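Local atomic coordinates of glycoside hydrolase family 81 (Clostridium thermocellum, PDB entry 6FOP), a protein that probably hydrolyses internal beta-1,3-glucosidic bonds of polysaccharides such as laminarin, contributing to beta-1,3-glucan breakdown by the cellulosome. Residues P465-F470 / G520-T525; E496-W501 / T526-V531; A455-N460 / K514-L519; E474-A479 / N489-S494. One frame throughout, in Å; residues are numbered along the deposited sequence. Where two conformers were deposited one is given.

All four contacts fall in the family 81 C-terminal domain. Following the chain, 455-460 opens contact 3 as helix 440-455 ends, and the calcium-binding loop 465-470 opens contact 1. Contact 4 opens next and closes within a few residues, joining 474-479 to 489-494; it is therefore nested inside both earlier loops. Helix 494-511 then opens contact 2. Helix 514-534 closes the remaining three in turn: 514-519 closes contact 3, 520-525 contact 1 and 526-531 contact 2, so that these three loops cross one another. A single helix thus ties together the end of helix 440-455, the calcium loop and helix 494-511, while E527 joins contact 2 to contact 4.

Contact 1 of 4, residues P465-F470 / G520-T525. With CA (calcium ion), chain B.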
loop_
_atom_site.group_PDB
_atom_site.type_symbol
_atom_site.label_atom_id
_atom_site.label_comp_id
_atom_site.label_asym_id
_atom_site.label_seq_id
_atom_site.Cartn_x
_atom_site.Cartn_y
_atom_site.Cartn_z
ATOM N N PRO A 465 4.247 14.710 1.788
ATOM C CA PRO A 465 2.817 14.531 1.643
ATOM C C PRO A 465 2.299 13.480 2.627
ATOM O O PRO A 465 3.090 12.702 3.194
ATOM C CB PRO A 465 2.678 14.081 0.196
ATOM C CG PRO A 465 3.927 13.292 -0.059
ATOM C CD PRO A 465 5.001 13.982 0.754
ATOM N N PHE A 466 1.000 13.445 2.845
ATOM C CA PHE A 466 0.379 12.502 3.771
ATOM C C PHE A 466 0.438 11.092 3.202
ATOM O O PHE A 466 -0.024 10.854 2.090
ATOM C CB PHE A 466 -1.069 12.907 4.019
ATOM C CG PHE A 466 -1.776 12.080 5.050
ATOM C CD1 PHE A 466 -1.480 12.214 6.396
ATOM C CD2 PHE A 466 -2.804 11.236 4.685
ATOM C CE1 PHE A 466 -2.159 11.461 7.323
ATOM C CE2 PHE A 466 -3.494 10.493 5.619
ATOM C CZ PHE A 466 -3.167 10.615 6.936
ATOM N N LEU A 467 1.036 10.167 3.944
ATOM C CA LEU A 467 1.070 8.743 3.583
ATOM C C LEU A 467 1.430 8.484 2.132
ATOM O O LEU A 467 0.619 7.944 1.343
ATOM C CB LEU A 467 -0.258 8.065 3.953
ATOM C CG LEU A 467 -0.709 8.056 5.403
ATOM C CD1 LEU A 467 -2.012 7.280 5.534
ATOM C CD2 LEU A 467 0.372 7.490 6.338
ATOM N N ARG A 468 2.658 8.826 1.771
ATOM C CA ARG A 468 3.065 8.707 0.377
ATOM C C ARG A 468 2.737 7.373 -0.263
ATOM O O ARG A 468 1.845 7.274 -1.126
ATOM C CB ARG A 468 4.544 9.043 0.163
ATOM C CG ARG A 468 4.943 9.107 -1.303
ATOM C CD ARG A 468 6.440 9.119 -1.531
ATOM N NE ARG A 468 7.078 10.193 -0.784
ATOM C CZ ARG A 468 7.132 11.470 -1.164
ATOM N NH1 ARG A 468 6.587 11.892 -2.316
ATOM N NH2 ARG A 468 7.700 12.362 -0.369
ATOM N N ASN A 469 3.445 6.303 0.124
ATOM C CA ASN A 469 3.279 5.057 -0.625
ATOM C C ASN A 469 1.972 4.309 -0.366
ATOM O O ASN A 469 1.469 3.617 -1.267
ATOM C CB ASN A 469 4.476 4.155 -0.447
ATOM C CG ASN A 469 5.709 4.757 -1.071
ATOM O OD1 ASN A 469 6.442 5.488 -0.385
ATOM N ND2 ASN A 469 5.933 4.515 -2.344
ATOM N N PHE A 470 1.383 4.483 0.816
ATOM C CA PHE A 470 0.191 3.737 1.178
ATOM C C PHE A 470 -1.042 4.384 0.569
ATOM O O PHE A 470 -1.179 5.615 0.663
ATOM C CB PHE A 470 0.037 3.652 2.679
ATOM C CG PHE A 470 -1.007 2.668 3.119
ATOM C CD1 PHE A 470 -0.785 1.289 2.954
ATOM C CD2 PHE A 470 -2.163 3.071 3.738
ATOM C CE1 PHE A 470 -1.730 0.366 3.368
ATOM C CE2 PHE A 470 -3.097 2.142 4.166
ATOM C CZ PHE A 470 -2.875 0.785 3.976
ATOM N N GLY A 520 2.373 2.496 12.342
ATOM C CA GLY A 520 2.870 1.213 11.853
ATOM C C GLY A 520 1.829 0.115 11.913
ATOM O O GLY A 520 1.708 -0.685 10.973
ATOM N N ILE A 521 1.109 0.035 13.029
ATOM C CA ILE A 521 0.081 -0.978 13.206
ATOM C C ILE A 521 -1.014 -0.797 12.170
ATOM O O ILE A 521 -1.492 -1.766 11.576
ATOM C CB ILE A 521 -0.426 -1.040 14.655
ATOM C CG1 ILE A 521 0.720 -1.489 15.568
ATOM C CG2 ILE A 521 -1.646 -1.947 14.778
ATOM C CD1 ILE A 521 0.417 -1.411 17.043
ATOM N N TYR A 522 -1.420 0.444 11.954
ATOM C CA TYR A 522 -2.396 0.779 10.902
ATOM C C TYR A 522 -1.950 0.292 9.523
ATOM O O TYR A 522 -2.676 -0.424 8.794
ATOM C CB TYR A 522 -2.656 2.299 10.919
ATOM C CG TYR A 522 -3.267 2.882 9.644
ATOM C CD1 TYR A 522 -4.588 2.616 9.302
ATOM C CD2 TYR A 522 -2.513 3.644 8.769
ATOM C CE1 TYR A 522 -5.154 3.128 8.140
ATOM C CE2 TYR A 522 -3.075 4.133 7.593
ATOM C CZ TYR A 522 -4.378 3.878 7.295
ATOM O OH TYR A 522 -4.914 4.371 6.126
ATOM N N LEU A 523 -0.737 0.685 9.142
ATOM C CA LEU A 523 -0.214 0.301 7.822
ATOM C C LEU A 523 -0.061 -1.192 7.664
ATOM O O LEU A 523 -0.471 -1.774 6.659
ATOM C CB LEU A 523 1.102 1.024 7.545
ATOM C CG LEU A 523 1.028 2.554 7.511
ATOM C CD1 LEU A 523 2.423 3.169 7.572
ATOM C CD2 LEU A 523 0.301 3.022 6.245
ATOM N N TYR A 524 0.600 -1.803 8.639
ATOM C CA TYR A 524 0.877 -3.225 8.610
ATOM C C TYR A 524 -0.391 -4.053 8.548
ATOM O O TYR A 524 -0.551 -4.927 7.684
ATOM C CB TYR A 524 1.688 -3.590 9.868
ATOM C CG TYR A 524 1.947 -5.070 10.048
ATOM C CD1 TYR A 524 3.009 -5.710 9.418
ATOM C CD2 TYR A 524 1.102 -5.839 10.826
ATOM C CE1 TYR A 524 3.212 -7.079 9.585
ATOM C CE2 TYR A 524 1.323 -7.196 11.010
ATOM C CZ TYR A 524 2.371 -7.813 10.384
ATOM O OH TYR A 524 2.563 -9.154 10.569
ATOM N N THR A 525 -1.307 -3.801 9.474
ATOM C CA THR A 525 -2.517 -4.594 9.565
ATOM C C THR A 525 -3.353 -4.464 8.297
ATOM O O THR A 525 -3.867 -5.442 7.761
ATOM C CB THR A 525 -3.298 -4.186 10.822
ATOM O OG1 THR A 525 -2.441 -4.310 11.991
ATOM C CG2 THR A 525 -4.505 -5.061 11.016
HETATM CA CA CA B . -0.577 7.477 -0.596
HETATM O O HOH W 1 -1.754 9.176 0.603
HETATM O O HOH W 2 -0.413 5.678 -2.215
HETATM O O HOH W 3 -2.747 7.398 -1.695
HETATM O O HOH W 4 -0.075 9.241 -2.112
#
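A calcium-binding loop resting on a helix of the family 81 alpha-helical domain illustrates how a metal can shape a loop while side chains dock it: L467 and F470 of 465-470 meet Y522 and L523 on helix 514-534. The closest carbon contact puts L523 CD2 3.4 Å from F470 CG. This methyl lies over one face of the phenyl ring, off its centre, in a CH-pi contact 26° from the ring normal. Y522 approaches the same ring at its edge, with its OH 3.5 Å from F470 CE2. The two ring planes are inclined by 75°. L467 then fills in beside the tyrosine, its CD1 lying 3.9 Å from CE2 at the edge of the Y522 ring.

Behind these side chains the backbone turns its carbonyls to the metal. L467 O binds calcium at 2.3 Å, R468 O at 2.5 Å and F470 O at 2.3 Å, and four waters complete seven ligands. F470 therefore serves both sides: its ring, with CG anti to the backbone N (chi1 -168°), reaches the helix, while its carbonyl oxygen stays on the ion. W232 stacks on Y522 and links the patch to strand 223-235. One calcium-bound water lies with its oxygen 2.8 Å from F466 O, probably donating to it.

Contact 2 of 4, residues E496-W501 / T526-V531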
loop_
_atom_site.group_PDB
_atom_site.type_symbol
_atom_site.label_atom_id
_atom_site.label_comp_id
_atom_site.label_asym_id
_atom_site.label_seq_id
_atom_site.Cartn_x
_atom_site.Cartn_y
_atom_site.Cartn_z
ATOM N N GLU A 496 7.818 -6.321 0.666
ATOM C CA GLU A 496 8.714 -5.186 0.937
ATOM C C GLU A 496 7.997 -3.934 1.483
ATOM O O GLU A 496 8.589 -3.164 2.236
ATOM C CB GLU A 496 9.600 -4.823 -0.257
ATOM C CG GLU A 496 10.771 -5.771 -0.409
ATOM C CD GLU A 496 11.800 -5.365 -1.429
ATOM O OE1 GLU A 496 11.450 -4.598 -2.353
ATOM O OE2 GLU A 496 12.949 -5.865 -1.332
ATOM N N ALA A 497 6.722 -3.747 1.142
ATOM C CA ALA A 497 5.926 -2.683 1.762
ATOM C C ALA A 497 5.735 -3.024 3.252
ATOM O O ALA A 497 5.977 -2.207 4.146
ATOM C CB ALA A 497 4.579 -2.562 1.058
ATOM N N ILE A 498 5.349 -4.265 3.521
ATOM C CA ILE A 498 5.108 -4.717 4.894
ATOM C C ILE A 498 6.374 -4.687 5.753
ATOM O O ILE A 498 6.296 -4.406 6.954
ATOM C CB ILE A 498 4.398 -6.089 4.879
ATOM C CG1 ILE A 498 2.930 -5.906 4.432
ATOM C CG2 ILE A 498 4.500 -6.822 6.211
ATOM C CD1 ILE A 498 2.287 -7.183 3.912
ATOM N N ASN A 499 7.537 -4.915 5.138
ATOM C CA ASN A 499 8.801 -4.772 5.855
ATOM C C ASN A 499 8.953 -3.361 6.405
ATOM O O ASN A 499 9.415 -3.168 7.549
ATOM C CB ASN A 499 9.950 -5.077 4.914
ATOM C CG ASN A 499 11.309 -5.039 5.589
ATOM O OD1 ASN A 499 11.524 -5.669 6.635
ATOM N ND2 ASN A 499 12.239 -4.327 4.979
ATOM N N ALA A 500 8.602 -2.346 5.604
ATOM C CA ALA A 500 8.680 -0.973 6.118
ATOM C C ALA A 500 7.715 -0.773 7.279
ATOM O O ALA A 500 8.037 -0.134 8.283
ATOM C CB ALA A 500 8.395 0.028 5.022
ATOM N N TRP A 501 6.513 -1.314 7.157
ATOM C CA TRP A 501 5.504 -1.090 8.167
ATOM C C TRP A 501 5.833 -1.758 9.483
ATOM O O TRP A 501 5.711 -1.131 10.558
ATOM C CB TRP A 501 4.124 -1.496 7.670
ATOM C CG TRP A 501 3.705 -0.911 6.359
ATOM C CD1 TRP A 501 2.823 -1.480 5.514
ATOM C CD2 TRP A 501 4.156 0.308 5.700
ATOM N NE1 TRP A 501 2.629 -0.687 4.412
ATOM C CE2 TRP A 501 3.441 0.404 4.481
ATOM C CE3 TRP A 501 5.075 1.312 6.012
ATOM C CZ2 TRP A 501 3.619 1.466 3.590
ATOM C CZ3 TRP A 501 5.245 2.376 5.119
ATOM C CH2 TRP A 501 4.514 2.446 3.929
ATOM N N THR A 526 -3.469 -3.224 7.807
ATOM C CA THR A 526 -4.302 -3.005 6.629
ATOM C C THR A 526 -3.651 -3.633 5.380
ATOM O O THR A 526 -4.329 -4.337 4.625
ATOM C CB THR A 526 -4.554 -1.524 6.416
ATOM O OG1 THR A 526 -5.130 -0.944 7.592
ATOM C CG2 THR A 526 -5.529 -1.338 5.249
ATOM N N GLU A 527 -2.343 -3.413 5.157
ATOM C CA GLU A 527 -1.705 -4.022 4.003
ATOM C C GLU A 527 -1.822 -5.533 4.007
ATOM O O GLU A 527 -2.090 -6.147 2.967
ATOM C CB GLU A 527 -0.260 -3.535 3.836
ATOM C CG GLU A 527 0.312 -3.874 2.464
ATOM C CD GLU A 527 0.828 -2.701 1.638
ATOM O OE1 GLU A 527 1.046 -1.591 2.194
ATOM O OE2 GLU A 527 0.973 -2.889 0.403
ATOM N N VAL A 528 -1.673 -6.139 5.178
ATOM C CA VAL A 528 -1.812 -7.588 5.270
ATOM C C VAL A 528 -3.230 -8.008 4.821
ATOM O O VAL A 528 -3.397 -8.983 4.079
ATOM C CB VAL A 528 -1.511 -8.078 6.696
ATOM C CG1 VAL A 528 -1.992 -9.514 6.891
ATOM C CG2 VAL A 528 0.005 -7.995 6.968
ATOM N N GLU A 529 -4.241 -7.274 5.278
ATOM C CA GLU A 529 -5.629 -7.603 4.891
ATOM C C GLU A 529 -5.817 -7.491 3.371
ATOM O O GLU A 529 -6.438 -8.374 2.739
ATOM C CB GLU A 529 -6.621 -6.682 5.587
ATOM C CG GLU A 529 -6.737 -6.917 7.069
ATOM C CD GLU A 529 -7.458 -8.201 7.443
ATOM O OE1 GLU A 529 -8.334 -8.680 6.677
ATOM O OE2 GLU A 529 -7.199 -8.704 8.542
ATOM N N ALA A 530 -5.250 -6.440 2.762
ATOM C CA ALA A 530 -5.326 -6.292 1.309
ATOM C C ALA A 530 -4.569 -7.417 0.582
ATOM O O ALA A 530 -5.050 -7.976 -0.406
ATOM C CB ALA A 530 -4.812 -4.918 0.883
ATOM N N VAL A 531 -3.392 -7.762 1.082
ATOM C CA VAL A 531 -2.574 -8.816 0.506
ATOM C C VAL A 531 -3.308 -10.143 0.470
ATOM O O VAL A 531 -3.289 -10.859 -0.542
ATOM C CB VAL A 531 -1.229 -8.903 1.252
ATOM C CG1 VAL A 531 -0.492 -10.181 0.916
ATOM C CG2 VAL A 531 -0.386 -7.725 0.869
#
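The backbones of 496-501 and 526-531 come nearest at I498 and E527, whose CA atoms are 6.9 Å apart. Both segments are helical and run nearly antiparallel, with 160° between their N-to-C directions and the axes of these short segments 10.3 Å apart. Two kinds of side-chain contact occupy this interface, one polar and one apolar.

The polar one is a single straight hydrogen bond. W501 NE1 donates to E527 OE1 over 2.9 Å, at an N-H...O angle of 166°. The oxygen lies close to the indole plane, at the ring edge, whereas OE1 accepts the N-H on its anti side, from somewhat outside the carboxylate plane. A bend at chi2 of E527 carries its end to this position and also brings OE2 to 3.7 Å from A497 CB. The carboxylate is buried and held at both oxygens: S477 OG also bonds to OE1, and Q491 NE2 to OE2, so its rotation is well defined.

Beside it the contact becomes apolar. I498 CG1 lies 3.9 Å from E527 CG, crossing the aliphatic part of the glutamate at a slant. The terminal methyl on that branch, CD1, fits between two valine methyls, 3.9 Å from V528 CG2 and 4.1 Å from V531 CG2. These are consecutive antiparallel helices, packed in the manner found in the (alpha/alpha)6 barrel of this six-hairpin clan.

Contact 3 of 4, residues A455-N460 / K514-L519; sequences ANWDRN and KTIRDL
Next to W457, the residue that packs on T515, I516 and L519, the amide oxygen OD1 of N456 is gripped by two donors. The backbone N of D458 reaches it at 3.1 Å with an N-H...O angle of 166°, coming from above the amide plane and closing an Asx turn; K452 NZ is the second. D458 repeats the device, its OD1 accepting from N460 N at 2.9 Å. Two successive Asx turns thus shape the chain where it leaves helix 440-455.

From this folded loop the indole of W457 projects onto helix 514-534. A chi1 of 64° tucks its CG over the backbone and turns the ring to the helix, where it meets three residues. I516 CG1 lies over one face, 4.1 Å from the centroid of the six-membered ring and 22° from its normal, a CH-pi contact. The two other approaches are oblique: T515 CG2 is 3.6 Å from W457 NE1 at the pyrrole end, and L519 CD2 is 3.6 Å from W457 CE3. The same leucine methyl comes to 3.4 Å from A455 O.

None of the polar bonds runs between the two segments. On the helix, R517 grips D518 OD1 side-on, through NE at 2.9 Å and NH2 at 3.0 Å, and its NH1 has E509 as a second partner. Cohesion between the two segments therefore probably rests on apolar and CH-pi contacts, most of them made by W457, with the polar turns fixing the loop that presents it.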
loop_
_atom_site.group_PDB
_atom_site.type_symbol
_atom_site.label_atom_id
_atom_site.label_comp_id
_atom_site.label_asym_id
_atom_site.label_seq_id
_atom_site.Cartn_x
_atom_site.Cartn_y
_atom_site.Cartn_z
ATOM N N ALA A 455 5.623 7.693 4.761
ATOM C CA ALA A 455 4.447 7.452 5.601
ATOM C C ALA A 455 4.219 8.600 6.600
ATOM O O ALA A 455 3.917 8.372 7.751
ATOM C CB ALA A 455 4.560 6.115 6.309
ATOM N N ASN A 456 4.289 9.841 6.108
ATOM C CA ASN A 456 4.037 10.990 6.979
ATOM C C ASN A 456 2.580 10.910 7.501
ATOM O O ASN A 456 1.635 10.773 6.715
ATOM C CB ASN A 456 4.268 12.303 6.250
ATOM C CG ASN A 456 4.104 13.513 7.144
ATOM O OD1 ASN A 456 4.175 13.431 8.376
ATOM N ND2 ASN A 456 3.810 14.644 6.522
ATOM N N TRP A 457 2.427 11.017 8.800
ATOM C CA TRP A 457 1.139 10.929 9.517
ATOM C C TRP A 457 0.588 12.316 9.890
ATOM O O TRP A 457 -0.532 12.404 10.381
ATOM C CB TRP A 457 1.322 10.100 10.800
ATOM C CG TRP A 457 2.255 10.757 11.779
ATOM C CD1 TRP A 457 1.902 11.595 12.784
ATOM C CD2 TRP A 457 3.676 10.688 11.794
ATOM N NE1 TRP A 457 3.000 12.034 13.456
ATOM C CE2 TRP A 457 4.115 11.500 12.866
ATOM C CE3 TRP A 457 4.635 9.991 11.031
ATOM C CZ2 TRP A 457 5.464 11.650 13.179
ATOM C CZ3 TRP A 457 5.962 10.162 11.333
ATOM C CH2 TRP A 457 6.366 10.976 12.404
ATOM N N ASP A 458 1.402 13.358 9.736
ATOM C CA ASP A 458 1.086 14.689 10.252
ATOM C C ASP A 458 0.701 15.600 9.077
ATOM O O ASP A 458 1.554 16.056 8.301
ATOM C CB ASP A 458 2.279 15.243 11.005
ATOM C CG ASP A 458 2.008 16.614 11.609
ATOM O OD1 ASP A 458 0.936 17.231 11.357
ATOM O OD2 ASP A 458 2.873 17.092 12.366
ATOM N N ARG A 459 -0.594 15.870 8.987
ATOM C CA ARG A 459 -1.136 16.647 7.874
ATOM C C ARG A 459 -0.672 18.095 7.913
ATOM O O ARG A 459 -0.786 18.798 6.910
ATOM C CB ARG A 459 -2.654 16.621 7.892
ATOM C CG ARG A 459 -3.258 15.242 7.779
ATOM C CD ARG A 459 -4.770 15.302 7.910
ATOM N NE ARG A 459 -5.385 13.976 8.004
ATOM C CZ ARG A 459 -5.614 13.202 6.962
ATOM N NH1 ARG A 459 -5.237 13.596 5.732
ATOM N NH2 ARG A 459 -6.197 12.016 7.134
ATOM N N ASN A 460 -0.176 18.547 9.061
ATOM C CA ASN A 460 0.315 19.916 9.184
ATOM C C ASN A 460 1.806 20.043 8.887
ATOM O O ASN A 460 2.310 21.150 8.825
ATOM C CB ASN A 460 0.012 20.472 10.576
ATOM C CG ASN A 460 -1.479 20.640 10.823
ATOM O OD1 ASN A 460 -1.975 20.316 11.896
ATOM N ND2 ASN A 460 -2.201 21.123 9.817
ATOM N N LYS A 514 3.970 6.373 20.749
ATOM C CA LYS A 514 2.731 5.667 20.425
ATOM C C LYS A 514 2.161 6.132 19.094
ATOM O O LYS A 514 1.574 5.340 18.373
ATOM C CB LYS A 514 1.680 5.797 21.532
ATOM C CG LYS A 514 2.016 5.050 22.814
ATOM C CD LYS A 514 0.842 5.022 23.792
ATOM C CE LYS A 514 1.289 4.657 25.205
ATOM N NZ LYS A 514 1.926 3.316 25.292
ATOM N N THR A 515 2.358 7.394 18.729
ATOM C CA THR A 515 1.837 7.877 17.431
ATOM C C THR A 515 2.493 7.110 16.285
ATOM O O THR A 515 1.820 6.638 15.357
ATOM C CB THR A 515 2.078 9.388 17.269
ATOM O OG1 THR A 515 1.391 10.099 18.296
ATOM C CG2 THR A 515 1.602 9.875 15.915
ATOM N N ILE A 516 3.819 7.005 16.318
ATOM C CA ILE A 516 4.522 6.308 15.248
ATOM C C ILE A 516 4.234 4.817 15.307
ATOM O O ILE A 516 3.995 4.182 14.279
ATOM C CB ILE A 516 6.031 6.616 15.264
ATOM C CG1 ILE A 516 6.263 8.101 14.958
ATOM C CG2 ILE A 516 6.759 5.707 14.277
ATOM C CD1 ILE A 516 7.717 8.537 14.952
ATOM N N ARG A 517 4.218 4.245 16.505
ATOM C CA ARG A 517 3.887 2.827 16.617
ATOM C C ARG A 517 2.512 2.513 16.007
ATOM O O ARG A 517 2.368 1.580 15.232
ATOM C CB ARG A 517 3.900 2.368 18.066
ATOM C CG ARG A 517 3.617 0.898 18.197
ATOM C CD ARG A 517 3.213 0.563 19.591
ATOM N NE ARG A 517 1.957 1.208 19.961
ATOM C CZ ARG A 517 1.478 1.238 21.194
ATOM N NH1 ARG A 517 2.154 0.686 22.195
ATOM N NH2 ARG A 517 0.324 1.846 21.444
ATOM N N ASP A 518 1.524 3.333 16.340
ATOM C CA ASP A 518 0.150 3.058 15.930
ATOM C C ASP A 518 -0.014 3.270 14.437
ATOM O O ASP A 518 -0.799 2.562 13.806
ATOM C CB ASP A 518 -0.818 3.931 16.719
ATOM C CG ASP A 518 -0.906 3.546 18.204
ATOM O OD1 ASP A 518 -0.259 2.560 18.636
ATOM O OD2 ASP A 518 -1.632 4.248 18.926
ATOM N N LEU A 519 0.731 4.225 13.872
ATOM C CA LEU A 519 0.851 4.388 12.416
ATOM C C LEU A 519 1.311 3.070 11.795
ATOM O O LEU A 519 0.736 2.587 10.804
ATOM C CB LEU A 519 1.841 5.505 12.093
ATOM C CG LEU A 519 2.345 5.622 10.644
ATOM C CD1 LEU A 519 1.249 6.067 9.696
ATOM C CD2 LEU A 519 3.554 6.538 10.565
#

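Contact 4 of 4, residues E474-A479 / N489-S494. Unlike the reference sequence in segment 489-494: A492 (reference Glu).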
loop_
_atom_site.group_PDB
_atom_site.type_symbol
_atom_site.label_atom_id
_atom_site.label_comp_id
_atom_site.label_asym_id
_atom_site.label_seq_id
_atom_site.Cartn_x
_atom_site.Cartn_y
_atom_site.Cartn_z
ATOM N N GLU A 474 -7.524 1.563 -1.168
ATOM C CA GLU A 474 -7.195 0.225 -1.668
ATOM C C GLU A 474 -6.590 -0.648 -0.566
ATOM O O GLU A 474 -6.559 -1.865 -0.725
ATOM C CB GLU A 474 -6.256 0.261 -2.876
ATOM C CG GLU A 474 -6.914 0.807 -4.129
ATOM C CD GLU A 474 -6.487 0.178 -5.429
ATOM O OE1 GLU A 474 -5.858 -0.931 -5.470
ATOM O OE2 GLU A 474 -6.854 0.780 -6.475
ATOM N N GLY A 475 -6.073 -0.024 0.494
ATOM C CA GLY A 475 -5.489 -0.754 1.611
ATOM C C GLY A 475 -4.121 -1.340 1.384
ATOM O O GLY A 475 -3.719 -2.233 2.127
ATOM N N HIS A 476 -3.411 -0.870 0.361
ATOM C CA HIS A 476 -2.079 -1.351 0.091
ATOM C C HIS A 476 -1.251 -0.215 -0.471
ATOM O O HIS A 476 -1.799 0.865 -0.780
ATOM C CB HIS A 476 -2.087 -2.544 -0.883
ATOM C CG HIS A 476 -2.565 -2.179 -2.248
ATOM N ND1 HIS A 476 -1.742 -1.592 -3.190
ATOM C CD2 HIS A 476 -3.805 -2.218 -2.789
ATOM C CE1 HIS A 476 -2.470 -1.272 -4.251
ATOM N NE2 HIS A 476 -3.709 -1.673 -4.043
ATOM N N SER A 477 0.018 -0.468 -0.709
ATOM C CA SER A 477 0.932 0.496 -1.229
ATOM C C SER A 477 1.105 0.456 -2.734
ATOM O O SER A 477 0.709 -0.524 -3.405
ATOM C CB SER A 477 2.254 0.370 -0.496
ATOM O OG SER A 477 2.083 0.567 0.892
ATOM N N TRP A 478 1.710 1.523 -3.249
ATOM C CA TRP A 478 1.975 1.675 -4.661
ATOM C C TRP A 478 3.448 2.008 -4.891
ATOM O O TRP A 478 4.045 2.848 -4.187
ATOM C CB TRP A 478 1.147 2.794 -5.255
ATOM C CG TRP A 478 -0.334 2.568 -5.349
ATOM C CD1 TRP A 478 -1.294 3.338 -4.762
ATOM C CD2 TRP A 478 -1.038 1.607 -6.142
ATOM N NE1 TRP A 478 -2.548 2.907 -5.103
ATOM C CE2 TRP A 478 -2.424 1.850 -5.954
ATOM C CE3 TRP A 478 -0.653 0.531 -6.945
ATOM C CZ2 TRP A 478 -3.396 1.128 -6.610
ATOM C CZ3 TRP A 478 -1.627 -0.189 -7.604
ATOM C CH2 TRP A 478 -2.994 0.102 -7.403
ATOM N N ALA A 479 4.015 1.345 -5.890
ATOM C CA ALA A 479 5.435 1.473 -6.197
ATOM C C ALA A 479 5.799 2.634 -7.095
ATOM O O ALA A 479 6.842 3.258 -6.894
ATOM C CB ALA A 479 5.954 0.182 -6.788
ATOM N N ASN A 489 -1.126 2.591 -11.652
ATOM C CA ASN A 489 -0.032 2.303 -10.715
ATOM C C ASN A 489 0.069 0.793 -10.537
ATOM O O ASN A 489 -0.790 0.047 -11.001
ATOM C CB ASN A 489 -0.212 3.096 -9.420
ATOM C CG ASN A 489 1.121 3.522 -8.816
ATOM O OD1 ASN A 489 2.046 2.703 -8.701
ATOM N ND2 ASN A 489 1.244 4.765 -8.415
ATOM N N ASN A 490 1.145 0.355 -9.864
ATOM C CA ASN A 490 1.391 -1.051 -9.637
ATOM C C ASN A 490 2.078 -1.242 -8.303
ATOM O O ASN A 490 2.736 -0.353 -7.805
ATOM C CB ASN A 490 2.253 -1.685 -10.737
ATOM C CG ASN A 490 3.684 -1.248 -10.654
ATOM O OD1 ASN A 490 4.484 -1.856 -9.894
ATOM N ND2 ASN A 490 4.054 -0.222 -11.412
ATOM N N GLN A 491 1.936 -2.451 -7.767
ATOM C CA GLN A 491 2.852 -2.927 -6.734
ATOM C C GLN A 491 3.085 -4.428 -6.991
ATOM O O GLN A 491 2.120 -5.190 -7.132
ATOM C CB GLN A 491 2.381 -2.682 -5.290
ATOM C CG GLN A 491 3.364 -3.253 -4.257
ATOM C CD GLN A 491 3.092 -2.765 -2.865
ATOM O OE1 GLN A 491 3.719 -1.786 -2.416
ATOM N NE2 GLN A 491 2.153 -3.408 -2.169
ATOM N N ALA A 492 4.362 -4.820 -7.008
ATOM C CA ALA A 492 4.749 -6.247 -7.092
ATOM C C ALA A 492 4.941 -6.777 -5.656
ATOM O O ALA A 492 4.061 -7.450 -5.127
ATOM C CB ALA A 492 5.956 -6.414 -7.996
ATOM N N SER A 493 6.030 -6.384 -4.995
ATOM C CA SER A 493 6.335 -6.923 -3.680
ATOM C C SER A 493 5.554 -6.256 -2.544
ATOM O O SER A 493 5.989 -5.244 -1.956
ATOM C CB SER A 493 7.825 -6.823 -3.378
ATOM O OG SER A 493 8.083 -7.412 -2.080
ATOM N N SER A 494 4.422 -6.856 -2.172
ATOM C CA SER A 494 3.712 -6.418 -0.972
ATOM C C SER A 494 4.533 -6.660 0.303
ATOM O O SER A 494 4.392 -5.949 1.285
ATOM C CB SER A 494 2.332 -7.080 -0.839
ATOM O OG SER A 494 2.439 -8.480 -0.646
#
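One backbone hydrogen bond joins the two segments: A479 N donates to N490 O over 2.9 Å at 166°. The segments run at a steep angle to each other, so the bond marks a crossing rather than the start of a shared sheet.

Ring contacts come next. The W478 indole lies between two groups: N489 CB sits over one face, 3.9 Å from the centroid of the six-membered ring, as a CH-pi partner, and H476 CE1 lies over the opposite face. The N489 amide is turned only 29° from the indole plane. Its OD1 accepts the neighbouring N490 N at 2.8 Å, in the carbonyl plane on a lone pair, while D471 takes the indole NH of W478.

Polar side chains make the third kind of contact. H476 uses both nitrogens, NE2 to E474 OE1 at 2.7 Å and ND1 to S477 O at 2.7 Å, which fixes the rotation of its ring. Q491, with CG anti to the backbone N (chi1 178°) and an extended chain, runs along S477. The polar partner of its OE1 is H417 NE2, while S477 CB merely packs against this oxygen at 3.2 Å.

Here a two-stranded hairpin with a G1 beta bulge at G475 and H476 meets the outermost strand of a four-stranded sheet. Beyond that strand comes A492, engineered in place of glutamate, and then S493, the N-cap of helix 494-511.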